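Local coordinates for protein putative fimbrial subunit (Corynebacterium diphtheriae, PDB 4HSQ) that probably forms the shaft of an adhesive pilus as the major pilin SpaD, its domains D2 and D3 here carrying isopeptide cross-linking, at residues 5-13 with 21-29; 38-49 with 81-92. All coordinates share one frame; numbering follows the deposited sequence.

Contact 1. Residues 5-13 with 21-29; sequences KTEKTVKDA and YTYTIKADA
Tyr21 receives the CB of Asp12 over one face of its ring, a CH-pi contact of 4.2 Å from CB to the ring centroid. Its CG lies between the backbone N and the carbonyl carbon (chi1 71°), which turns the ring toward residues 5-13 and brings CE1 within 3.6 Å of Val10 CG2. The phenol also steadies the next tyrosine on this face: Tyr21 OH donates to Tyr23 OH. Thr22 forms a hydrogen-bonded antiparallel pair with Lys11, and its short hydroxyl branch fits beside Lys11 CB.

At Tyr23 the ring is the platform of the contact. Lys8, fully extended with CG anti to the backbone N (chi1 -176°), reaches across it; CE stands 3.3 Å from Tyr23 CD1, and NZ sits over the face, 3.9 Å from the centroid. Because NZ is joined covalently to CG of Asn120, it is an amide nitrogen of an isopeptide bond, and it is also hydrogen-bonded to Asp45. Val10 CG2 packs on Tyr23 CE1 at 3.4 Å.

Thr24 lies alongside Thr9 on the other face, where a water joins Thr9 OG1 to Thr24 O; small polar residues suit this partly exposed surface. Ile25 returns to the buried side, next to Lys8. Lys26 and Glu7 exchange two nearly straight backbone bonds, Lys26 N to Glu7 O and Glu7 N to Lys26 O, both 2.7 Å. Beyond Ala27, whose CB meets Thr6 CG2, Asp28 OD2 takes a weak bond from Lys5 N.

This beta hairpin borders a five-stranded antiparallel sheet: 7-11 is an outermost strand, 20-28 pairs next with 100-109, and the face bearing Tyr23 and Val10 packs against strands 117-127 and 142-155.

Contact 2. Residues 38-49 with 81-92; sequences LTAFRFEDELDK and NKLVVTLTDEGL
The Phe43 ring has Val85 O at its edge, near its plane, while CE1 of Phe41 lies over one face, 3.8 Å above that plane and displaced toward the rim. Phe41 in turn has CE2 of Phe43 in its own plane: the edge of Phe41 meets the face of Phe43, a T-shaped (edge-to-face) pair. The methyl ends of Leu87 (CD1, 3.8 Å away) and Leu92 (CD2) both pack on Phe41 CB, apolar groups suited to a buried place. On the opposite surface, the guanidinium of Arg42 takes the Glu44 carboxylate at its edge. Arg42 NE donates to Glu44 OE2 at 2.7 Å, in the guanidinium plane but from above the carboxylate plane.

The other oxygen, Glu44 OE1, forms a salt bridge with Lys82 NZ at 3.0 Å, met from the opposite side of the carboxylate plane, so the acid is held between two cations. Lys82 is bent at chi3 (96°), which swings NZ across to this acid, and the stem of Glu44 rests on Val84.

Strands 41-46 and 82-87 are antiparallel neighbours in a beta-sandwich domain, consistent with the CnaA-type fold of Gram-positive pilins. Alternation puts Phe43, Asp45, Leu83 and Val85 on the inner face and the charged network outward: Phe43 and Asp45 meet strand 100-109 of the facing sheet, while Leu83 and Val85 lie beside the adjoining strand 71-73. Asp45, the polar exception there, turns its carboxylate to the lysine of contact 1.

Just before strand 82-87, Asn81 adopts a positive phi (66°), readily tolerated by asparagine. Its O accepts from Leu47 N and its ND2 donates to Asp48 O, both at 2.9 Å. At the other end Thr88 N-caps the short helix, its OG1 accepting from Gly91 N, and Leu92 reaches back to cross Leu38 at about a right angle.

Overall arrangement
Contact 1 closes before contact 2 opens along the chain, and their centres lie 14 Å apart within one domain, on the same side of the chain's centre. Strands 20-28 and 41-46 follow each other but belong to different sheets: 5-13 with 21-29 edges the five-stranded antiparallel sheet, and 38-49 with 81-92 lies in the sheet that contains strand 117-127. The two layers meet where Ile25 packs on Phe43 and where Asp45 OD2 lies 2.7 Å from Lys8 NZ. Since Lys8 is bonded to Asn120 on strand 117-127, a covalent tie crosses from one sheet to the other, which probably helps the pilin withstand pulling along the pilus.

Contact 1. Residues 5-13 with 21-29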
loop_
_atom_site.group_PDB
_atom_site.type_symbol
_atom_site.label_atom_id
_atom_site.label_comp_id
_atom_site.label_asym_id
_atom_site.label_seq_id
_atom_site.Cartn_x
_atom_site.Cartn_y
_atom_site.Cartn_z
ATOM N N LYS A 5 2.602 2.022 25.492
ATOM C CA LYS A 5 1.697 2.895 24.752
ATOM C C LYS A 5 0.973 2.099 23.637
ATOM O O LYS A 5 1.398 0.986 23.289
ATOM C CB LYS A 5 2.434 4.137 24.196
ATOM C CG LYS A 5 3.317 3.909 22.964
ATOM C CD LYS A 5 3.403 5.179 22.110
ATOM C CE LYS A 5 4.187 4.980 20.832
ATOM N NZ LYS A 5 4.237 6.224 20.013
ATOM N N THR A 6 -0.132 2.665 23.115
ATOM C CA THR A 6 -0.980 2.063 22.069
ATOM C C THR A 6 -0.436 2.537 20.730
ATOM O O THR A 6 -0.474 3.729 20.444
ATOM C CB THR A 6 -2.437 2.454 22.317
ATOM O OG1 THR A 6 -2.687 2.378 23.718
ATOM C CG2 THR A 6 -3.393 1.578 21.600
ATOM N N GLU A 7 0.118 1.617 19.933
ATOM C CA GLU A 7 0.814 2.003 18.719
ATOM C C GLU A 7 0.396 1.182 17.529
ATOM O O GLU A 7 0.170 -0.026 17.651
ATOM C CB GLU A 7 2.325 1.814 18.941
ATOM C CG GLU A 7 3.208 2.352 17.814
ATOM C CD GLU A 7 4.712 2.364 18.030
ATOM O OE1 GLU A 7 5.186 1.816 19.053
ATOM O OE2 GLU A 7 5.422 2.922 17.162
ATOM N N LYS A 8 0.341 1.843 16.380
ATOM C CA LYS A 8 0.103 1.207 15.085
ATOM C C LYS A 8 1.334 1.444 14.202
ATOM O O LYS A 8 1.868 2.559 14.165
ATOM C CB LYS A 8 -1.171 1.744 14.414
ATOM C CG LYS A 8 -1.511 1.021 13.092
ATOM C CD LYS A 8 -2.924 1.361 12.584
ATOM C CE LYS A 8 -3.092 0.706 11.243
ATOM N NZ LYS A 8 -4.500 0.659 10.757
ATOM N N THR A 9 1.729 0.412 13.441
ATOM C CA THR A 9 2.814 0.503 12.482
ATOM C C THR A 9 2.321 -0.102 11.173
ATOM O O THR A 9 1.361 -0.868 11.159
ATOM C CB THR A 9 4.107 -0.185 12.983
ATOM O OG1 THR A 9 3.798 -1.527 13.330
ATOM C CG2 THR A 9 4.755 0.540 14.189
ATOM N N VAL A 10 2.986 0.242 10.083
ATOM C CA VAL A 10 2.652 -0.281 8.763
ATOM C C VAL A 10 3.937 -0.707 8.093
ATOM O O VAL A 10 4.950 -0.013 8.173
ATOM C CB VAL A 10 1.852 0.717 7.880
ATOM C CG1 VAL A 10 2.620 2.033 7.639
ATOM C CG2 VAL A 10 1.453 0.078 6.535
ATOM N N LYS A 11 3.902 -1.890 7.494
ATOM C CA LYS A 11 5.011 -2.385 6.710
ATOM C C LYS A 11 4.498 -2.500 5.287
ATOM O O LYS A 11 3.747 -3.416 4.988
ATOM C CB LYS A 11 5.531 -3.736 7.232
ATOM C CG LYS A 11 6.842 -4.093 6.560
ATOM C CD LYS A 11 7.994 -3.307 7.238
ATOM C CE LYS A 11 9.327 -3.479 6.547
ATOM N NZ LYS A 11 9.284 -3.045 5.108
ATOM N N ASP A 12 4.847 -1.529 4.442
ATOM C CA ASP A 12 4.332 -1.447 3.076
ATOM C C ASP A 12 5.412 -1.161 2.021
ATOM O O ASP A 12 5.055 -1.047 0.845
ATOM C CB ASP A 12 3.271 -0.318 3.006
ATOM C CG ASP A 12 3.766 1.080 3.412
ATOM O OD1 ASP A 12 4.941 1.402 3.154
ATOM O OD2 ASP A 12 2.970 1.848 3.963
ATOM N N ALA A 13 6.702 -1.002 2.409
ATOM C CA ALA A 13 7.747 -0.649 1.415
ATOM C C ALA A 13 7.720 -1.564 0.186
ATOM O O ALA A 13 7.632 -2.797 0.293
ATOM C CB ALA A 13 9.143 -0.648 2.032
ATOM N N TYR A 21 0.258 -6.200 2.165
ATOM C CA TYR A 21 1.136 -5.515 3.126
ATOM C C TYR A 21 0.506 -5.644 4.495
ATOM O O TYR A 21 -0.610 -6.145 4.596
ATOM C CB TYR A 21 1.489 -4.080 2.732
ATOM C CG TYR A 21 0.383 -3.056 2.830
ATOM C CD1 TYR A 21 0.162 -2.352 4.016
ATOM C CD2 TYR A 21 -0.365 -2.701 1.714
ATOM C CE1 TYR A 21 -0.807 -1.355 4.095
ATOM C CE2 TYR A 21 -1.347 -1.710 1.784
ATOM C CZ TYR A 21 -1.558 -1.037 2.976
ATOM O OH TYR A 21 -2.521 -0.064 3.081
ATOM N N THR A 22 1.226 -5.256 5.540
ATOM C CA THR A 22 0.717 -5.489 6.872
ATOM C C THR A 22 0.671 -4.267 7.738
ATOM O O THR A 22 1.394 -3.290 7.515
ATOM C CB THR A 22 1.564 -6.580 7.618
ATOM O OG1 THR A 22 2.925 -6.164 7.735
ATOM C CG2 THR A 22 1.485 -7.970 6.962
ATOM N N TYR A 23 -0.254 -4.328 8.705
ATOM C CA TYR A 23 -0.370 -3.411 9.818
ATOM C C TYR A 23 -0.063 -4.161 11.070
ATOM O O TYR A 23 -0.454 -5.328 11.190
ATOM C CB TYR A 23 -1.762 -2.784 9.943
ATOM C CG TYR A 23 -2.076 -1.828 8.819
ATOM C CD1 TYR A 23 -1.409 -0.608 8.706
ATOM C CD2 TYR A 23 -3.100 -2.099 7.917
ATOM C CE1 TYR A 23 -1.735 0.305 7.698
ATOM C CE2 TYR A 23 -3.415 -1.205 6.890
ATOM C CZ TYR A 23 -2.742 -0.003 6.798
ATOM O OH TYR A 23 -3.058 0.865 5.791
ATOM N N THR A 24 0.525 -3.476 12.051
ATOM C CA THR A 24 0.735 -4.088 13.359
ATOM C C THR A 24 0.182 -3.131 14.421
ATOM O O THR A 24 0.434 -1.923 14.355
ATOM C CB THR A 24 2.216 -4.474 13.617
ATOM O OG1 THR A 24 2.562 -5.543 12.721
ATOM C CG2 THR A 24 2.442 -4.965 15.074
ATOM N N ILE A 25 -0.573 -3.680 15.376
ATOM C CA ILE A 25 -1.158 -2.908 16.487
ATOM C C ILE A 25 -0.576 -3.474 17.761
ATOM O O ILE A 25 -0.696 -4.681 18.027
ATOM C CB ILE A 25 -2.711 -2.909 16.485
ATOM C CG1 ILE A 25 -3.263 -2.370 15.123
ATOM C CG2 ILE A 25 -3.261 -2.067 17.680
ATOM C CD1 ILE A 25 -4.642 -2.950 14.798
ATOM N N LYS A 26 0.059 -2.601 18.546
ATOM C CA LYS A 26 0.686 -2.983 19.819
ATOM C C LYS A 26 0.069 -2.164 20.937
ATOM O O LYS A 26 -0.179 -0.952 20.788
ATOM C CB LYS A 26 2.214 -2.800 19.781
ATOM C CG LYS A 26 2.896 -3.796 18.833
ATOM C CD LYS A 26 4.393 -3.952 19.087
ATOM C CE LYS A 26 5.093 -4.732 17.985
ATOM N NZ LYS A 26 4.746 -6.188 17.979
ATOM N N ALA A 27 -0.214 -2.836 22.045
ATOM C CA ALA A 27 -0.844 -2.195 23.190
ATOM C C ALA A 27 -0.567 -2.984 24.444
ATOM O O ALA A 27 -0.485 -4.209 24.393
ATOM C CB ALA A 27 -2.350 -2.104 22.964
ATOM N N ASP A 28 -0.491 -2.302 25.578
ATOM C CA ASP A 28 -0.306 -3.006 26.824
ATOM C C ASP A 28 -1.636 -3.483 27.352
ATOM O O ASP A 28 -2.621 -2.746 27.318
ATOM C CB ASP A 28 0.380 -2.113 27.871
ATOM C CG ASP A 28 1.775 -1.680 27.475
ATOM O OD1 ASP A 28 2.611 -2.563 27.196
ATOM O OD2 ASP A 28 2.026 -0.458 27.438
ATOM N N ALA A 29 -1.670 -4.729 27.836
ATOM C CA ALA A 29 -2.839 -5.232 28.512
ATOM C C ALA A 29 -2.859 -4.572 29.900
ATOM O O ALA A 29 -1.789 -4.146 30.374
ATOM C CB ALA A 29 -2.759 -6.746 28.637
HETATM O O HOH W 1 -1.071 0.459 25.470
HETATM O O HOH W 2 2.778 -1.390 16.235
#

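Contact 2. Residues 38-49 with 81-92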
loop_
_atom_site.group_PDB
_atom_site.type_symbol
_atom_site.label_atom_id
_atom_site.label_comp_id
_atom_site.label_asym_id
_atom_site.label_seq_id
_atom_site.Cartn_x
_atom_site.Cartn_y
_atom_site.Cartn_z
ATOM N N LEU A 38 -8.684 -11.228 33.112
ATOM C CA LEU A 38 -9.056 -10.308 32.045
ATOM C C LEU A 38 -10.319 -10.889 31.453
ATOM O O LEU A 38 -10.310 -12.061 31.074
ATOM C CB LEU A 38 -7.903 -10.210 31.039
ATOM C CG LEU A 38 -8.044 -9.273 29.864
ATOM C CD1 LEU A 38 -8.184 -7.807 30.300
ATOM C CD2 LEU A 38 -6.868 -9.453 28.898
ATOM N N THR A 39 -11.428 -10.131 31.479
ATOM C CA THR A 39 -12.725 -10.653 31.035
ATOM C C THR A 39 -13.070 -10.255 29.596
ATOM O O THR A 39 -13.947 -10.875 29.001
ATOM C CB THR A 39 -13.856 -10.233 31.991
ATOM O OG1 THR A 39 -14.022 -8.811 31.951
ATOM C CG2 THR A 39 -13.639 -10.744 33.430
ATOM N N ALA A 40 -12.403 -9.226 29.044
ATOM C CA ALA A 40 -12.625 -8.804 27.657
ATOM C C ALA A 40 -11.433 -8.035 27.133
ATOM O O ALA A 40 -10.852 -7.220 27.835
ATOM C CB ALA A 40 -13.890 -7.955 27.534
ATOM N N PHE A 41 -11.058 -8.309 25.888
ATOM C CA PHE A 41 -9.988 -7.608 25.189
ATOM C C PHE A 41 -10.227 -7.753 23.704
ATOM O O PHE A 41 -10.397 -8.874 23.230
ATOM C CB PHE A 41 -8.595 -8.165 25.555
ATOM C CG PHE A 41 -7.463 -7.273 25.104
ATOM C CD1 PHE A 41 -7.034 -7.279 23.781
ATOM C CD2 PHE A 41 -6.852 -6.399 25.990
ATOM C CE1 PHE A 41 -6.019 -6.422 23.353
ATOM C CE2 PHE A 41 -5.834 -5.540 25.561
ATOM C CZ PHE A 41 -5.424 -5.562 24.246
ATOM N N ARG A 42 -10.238 -6.644 22.966
ATOM C CA ARG A 42 -10.375 -6.711 21.513
ATOM C C ARG A 42 -9.632 -5.561 20.821
ATOM O O ARG A 42 -9.336 -4.538 21.433
ATOM C CB ARG A 42 -11.855 -6.748 21.072
ATOM C CG ARG A 42 -12.629 -5.418 21.214
ATOM C CD ARG A 42 -14.106 -5.642 20.944
ATOM N NE ARG A 42 -14.844 -4.377 20.867
ATOM C CZ ARG A 42 -15.520 -3.835 21.877
ATOM N NH1 ARG A 42 -15.539 -4.427 23.066
ATOM N NH2 ARG A 42 -16.172 -2.693 21.709
ATOM N N PHE A 43 -9.296 -5.775 19.546
ATOM C CA PHE A 43 -8.737 -4.759 18.672
ATOM C C PHE A 43 -9.789 -4.408 17.691
ATOM O O PHE A 43 -10.438 -5.307 17.166
ATOM C CB PHE A 43 -7.492 -5.279 17.904
ATOM C CG PHE A 43 -6.409 -5.941 18.707
ATOM C CD1 PHE A 43 -5.221 -5.274 18.982
ATOM C CD2 PHE A 43 -6.529 -7.276 19.104
ATOM C CE1 PHE A 43 -4.182 -5.911 19.678
ATOM C CE2 PHE A 43 -5.484 -7.916 19.790
ATOM C CZ PHE A 43 -4.312 -7.232 20.056
ATOM N N GLU A 44 -9.921 -3.117 17.361
ATOM C CA GLU A 44 -10.857 -2.664 16.343
ATOM C C GLU A 44 -10.117 -1.786 15.384
ATOM O O GLU A 44 -9.255 -1.031 15.812
ATOM C CB GLU A 44 -12.059 -1.926 16.959
ATOM C CG GLU A 44 -13.039 -2.905 17.574
ATOM C CD GLU A 44 -14.396 -2.349 17.944
ATOM O OE1 GLU A 44 -14.667 -1.169 17.628
ATOM O OE2 GLU A 44 -15.188 -3.095 18.562
ATOM N N ASP A 45 -10.406 -1.911 14.087
ATOM C CA ASP A 45 -9.725 -1.097 13.090
ATOM C C ASP A 45 -10.635 -0.864 11.901
ATOM O O ASP A 45 -10.997 -1.816 11.187
ATOM C CB ASP A 45 -8.403 -1.774 12.655
ATOM C CG ASP A 45 -7.474 -0.872 11.851
ATOM O OD1 ASP A 45 -7.974 -0.118 11.001
ATOM O OD2 ASP A 45 -6.237 -1.051 11.954
ATOM N N GLU A 46 -11.008 0.413 11.699
ATOM C CA GLU A 46 -11.848 0.868 10.582
ATOM C C GLU A 46 -10.967 0.991 9.382
ATOM O O GLU A 46 -10.178 1.935 9.255
ATOM C CB GLU A 46 -12.521 2.217 10.894
ATOM C CG GLU A 46 -13.554 2.146 12.008
ATOM C CD GLU A 46 -14.182 3.492 12.306
ATOM O OE1 GLU A 46 -14.956 3.989 11.455
ATOM O OE2 GLU A 46 -13.863 4.075 13.368
ATOM N N LEU A 47 -11.020 -0.007 8.539
ATOM C CA LEU A 47 -10.141 0.004 7.391
ATOM C C LEU A 47 -10.665 0.900 6.321
ATOM O O LEU A 47 -11.866 0.887 6.023
ATOM C CB LEU A 47 -9.977 -1.415 6.835
ATOM C CG LEU A 47 -9.382 -2.437 7.807
ATOM C CD1 LEU A 47 -9.397 -3.814 7.175
ATOM C CD2 LEU A 47 -7.951 -2.037 8.225
ATOM N N ASP A 48 -9.757 1.666 5.719
ATOM C CA ASP A 48 -10.086 2.516 4.570
ATOM C C ASP A 48 -10.787 1.626 3.534
ATOM O O ASP A 48 -10.411 0.454 3.349
ATOM C CB ASP A 48 -8.810 3.172 4.002
ATOM C CG ASP A 48 -9.076 4.101 2.837
ATOM O OD1 ASP A 48 -8.966 5.328 3.020
ATOM O OD2 ASP A 48 -9.404 3.601 1.740
ATOM N N LYS A 49 -11.837 2.169 2.899
ATOM C CA LYS A 49 -12.669 1.442 1.937
ATOM C C LYS A 49 -11.884 0.910 0.720
ATOM O O LYS A 49 -12.329 -0.040 0.091
ATOM C CB LYS A 49 -13.854 2.305 1.481
ATOM C CG LYS A 49 -14.880 2.620 2.601
ATOM C CD LYS A 49 -15.621 1.407 3.212
ATOM C CE LYS A 49 -16.909 1.057 2.503
ATOM N NZ LYS A 49 -17.574 -0.123 3.117
ATOM N N ASN A 81 -16.174 -2.500 6.412
ATOM C CA ASN A 81 -14.706 -2.605 6.363
ATOM C C ASN A 81 -14.069 -2.403 7.740
ATOM O O ASN A 81 -12.858 -2.184 7.836
ATOM C CB ASN A 81 -14.055 -1.682 5.303
ATOM C CG ASN A 81 -13.121 -2.490 4.448
ATOM O OD1 ASN A 81 -13.300 -3.705 4.305
ATOM N ND2 ASN A 81 -12.084 -1.870 3.899
ATOM N N LYS A 82 -14.855 -2.550 8.802
ATOM C CA LYS A 82 -14.270 -2.489 10.135
ATOM C C LYS A 82 -13.800 -3.898 10.515
ATOM O O LYS A 82 -14.573 -4.854 10.425
ATOM C CB LYS A 82 -15.260 -1.925 11.182
ATOM C CG LYS A 82 -14.591 -1.711 12.546
ATOM C CD LYS A 82 -15.480 -0.981 13.535
ATOM C CE LYS A 82 -16.237 -1.904 14.452
ATOM N NZ LYS A 82 -16.824 -1.157 15.595
ATOM N N LEU A 83 -12.528 -4.026 10.906
ATOM C CA LEU A 83 -11.951 -5.280 11.395
ATOM C C LEU A 83 -12.082 -5.333 12.918
ATOM O O LEU A 83 -11.758 -4.359 13.597
ATOM C CB LEU A 83 -10.449 -5.396 11.011
ATOM C CG LEU A 83 -9.686 -6.612 11.591
ATOM C CD1 LEU A 83 -10.216 -7.907 10.994
ATOM C CD2 LEU A 83 -8.163 -6.484 11.322
ATOM N N VAL A 84 -12.553 -6.462 13.456
ATOM C CA VAL A 84 -12.643 -6.644 14.910
ATOM C C VAL A 84 -12.000 -7.987 15.241
ATOM O O VAL A 84 -12.452 -9.012 14.740
ATOM C CB VAL A 84 -14.106 -6.565 15.456
ATOM C CG1 VAL A 84 -14.116 -6.674 16.979
ATOM C CG2 VAL A 84 -14.802 -5.277 15.019
ATOM N N VAL A 85 -10.958 -7.972 16.073
ATOM C CA VAL A 85 -10.264 -9.182 16.535
ATOM C C VAL A 85 -10.520 -9.255 18.023
ATOM O O VAL A 85 -10.046 -8.392 18.753
ATOM C CB VAL A 85 -8.751 -9.178 16.184
ATOM C CG1 VAL A 85 -8.086 -10.452 16.700
ATOM C CG2 VAL A 85 -8.550 -9.019 14.674
ATOM N N THR A 86 -11.327 -10.231 18.458
ATOM C CA THR A 86 -11.777 -10.348 19.855
ATOM C C THR A 86 -11.181 -11.558 20.515
ATOM O O THR A 86 -11.326 -12.653 19.992
ATOM C CB THR A 86 -13.308 -10.441 19.881
ATOM O OG1 THR A 86 -13.870 -9.373 19.121
ATOM C CG2 THR A 86 -13.882 -10.414 21.301
ATOM N N LEU A 87 -10.564 -11.391 21.685
ATOM C CA LEU A 87 -10.042 -12.564 22.379
ATOM C C LEU A 87 -11.203 -13.366 22.904
ATOM O O LEU A 87 -12.207 -12.792 23.355
ATOM C CB LEU A 87 -9.067 -12.222 23.520
ATOM C CG LEU A 87 -7.851 -11.358 23.182
ATOM C CD1 LEU A 87 -6.880 -11.381 24.341
ATOM C CD2 LEU A 87 -7.135 -11.840 21.908
ATOM N N THR A 88 -11.099 -14.695 22.773
ATOM C CA THR A 88 -12.123 -15.614 23.276
ATOM C C THR A 88 -11.840 -15.876 24.754
ATOM O O THR A 88 -10.786 -15.459 25.232
ATOM C CB THR A 88 -12.080 -16.929 22.471
ATOM O OG1 THR A 88 -10.813 -17.549 22.675
ATOM C CG2 THR A 88 -12.324 -16.724 20.993
ATOM N N ASP A 89 -12.687 -16.667 25.442
ATOM C CA ASP A 89 -12.383 -17.024 26.834
ATOM C C ASP A 89 -11.068 -17.839 26.925
ATOM O O ASP A 89 -10.288 -17.585 27.838
ATOM C CB ASP A 89 -13.550 -17.752 27.501
ATOM C CG ASP A 89 -14.735 -16.847 27.818
ATOM O OD1 ASP A 89 -14.536 -15.609 27.930
ATOM O OD2 ASP A 89 -15.865 -17.370 27.946
ATOM N N GLU A 90 -10.772 -18.730 25.949
ATOM C CA GLU A 90 -9.496 -19.476 25.949
ATOM C C GLU A 90 -8.298 -18.534 25.728
ATOM O O GLU A 90 -7.265 -18.690 26.381
ATOM C CB GLU A 90 -9.482 -20.573 24.881
ATOM C CG GLU A 90 -10.421 -21.727 25.170
ATOM C CD GLU A 90 -10.887 -22.499 23.954
ATOM O OE1 GLU A 90 -10.212 -22.431 22.900
ATOM O OE2 GLU A 90 -11.930 -23.187 24.057
ATOM N N GLY A 91 -8.454 -17.565 24.819
ATOM C CA GLY A 91 -7.428 -16.561 24.551
ATOM C C GLY A 91 -7.136 -15.656 25.731
ATOM O O GLY A 91 -5.970 -15.371 26.026
ATOM N N LEU A 92 -8.197 -15.222 26.424
ATOM C CA LEU A 92 -8.063 -14.374 27.620
ATOM C C LEU A 92 -7.312 -15.109 28.751
ATOM O O LEU A 92 -6.540 -14.470 29.457
ATOM C CB LEU A 92 -9.429 -13.884 28.098
ATOM C CG LEU A 92 -10.199 -12.932 27.175
ATOM C CD1 LEU A 92 -11.664 -12.910 27.557
ATOM C CD2 LEU A 92 -9.585 -11.529 27.159
HETATM O O HOH W 3 -14.929 -13.312 29.855
HETATM O O HOH W 4 -12.842 -10.429 24.728
#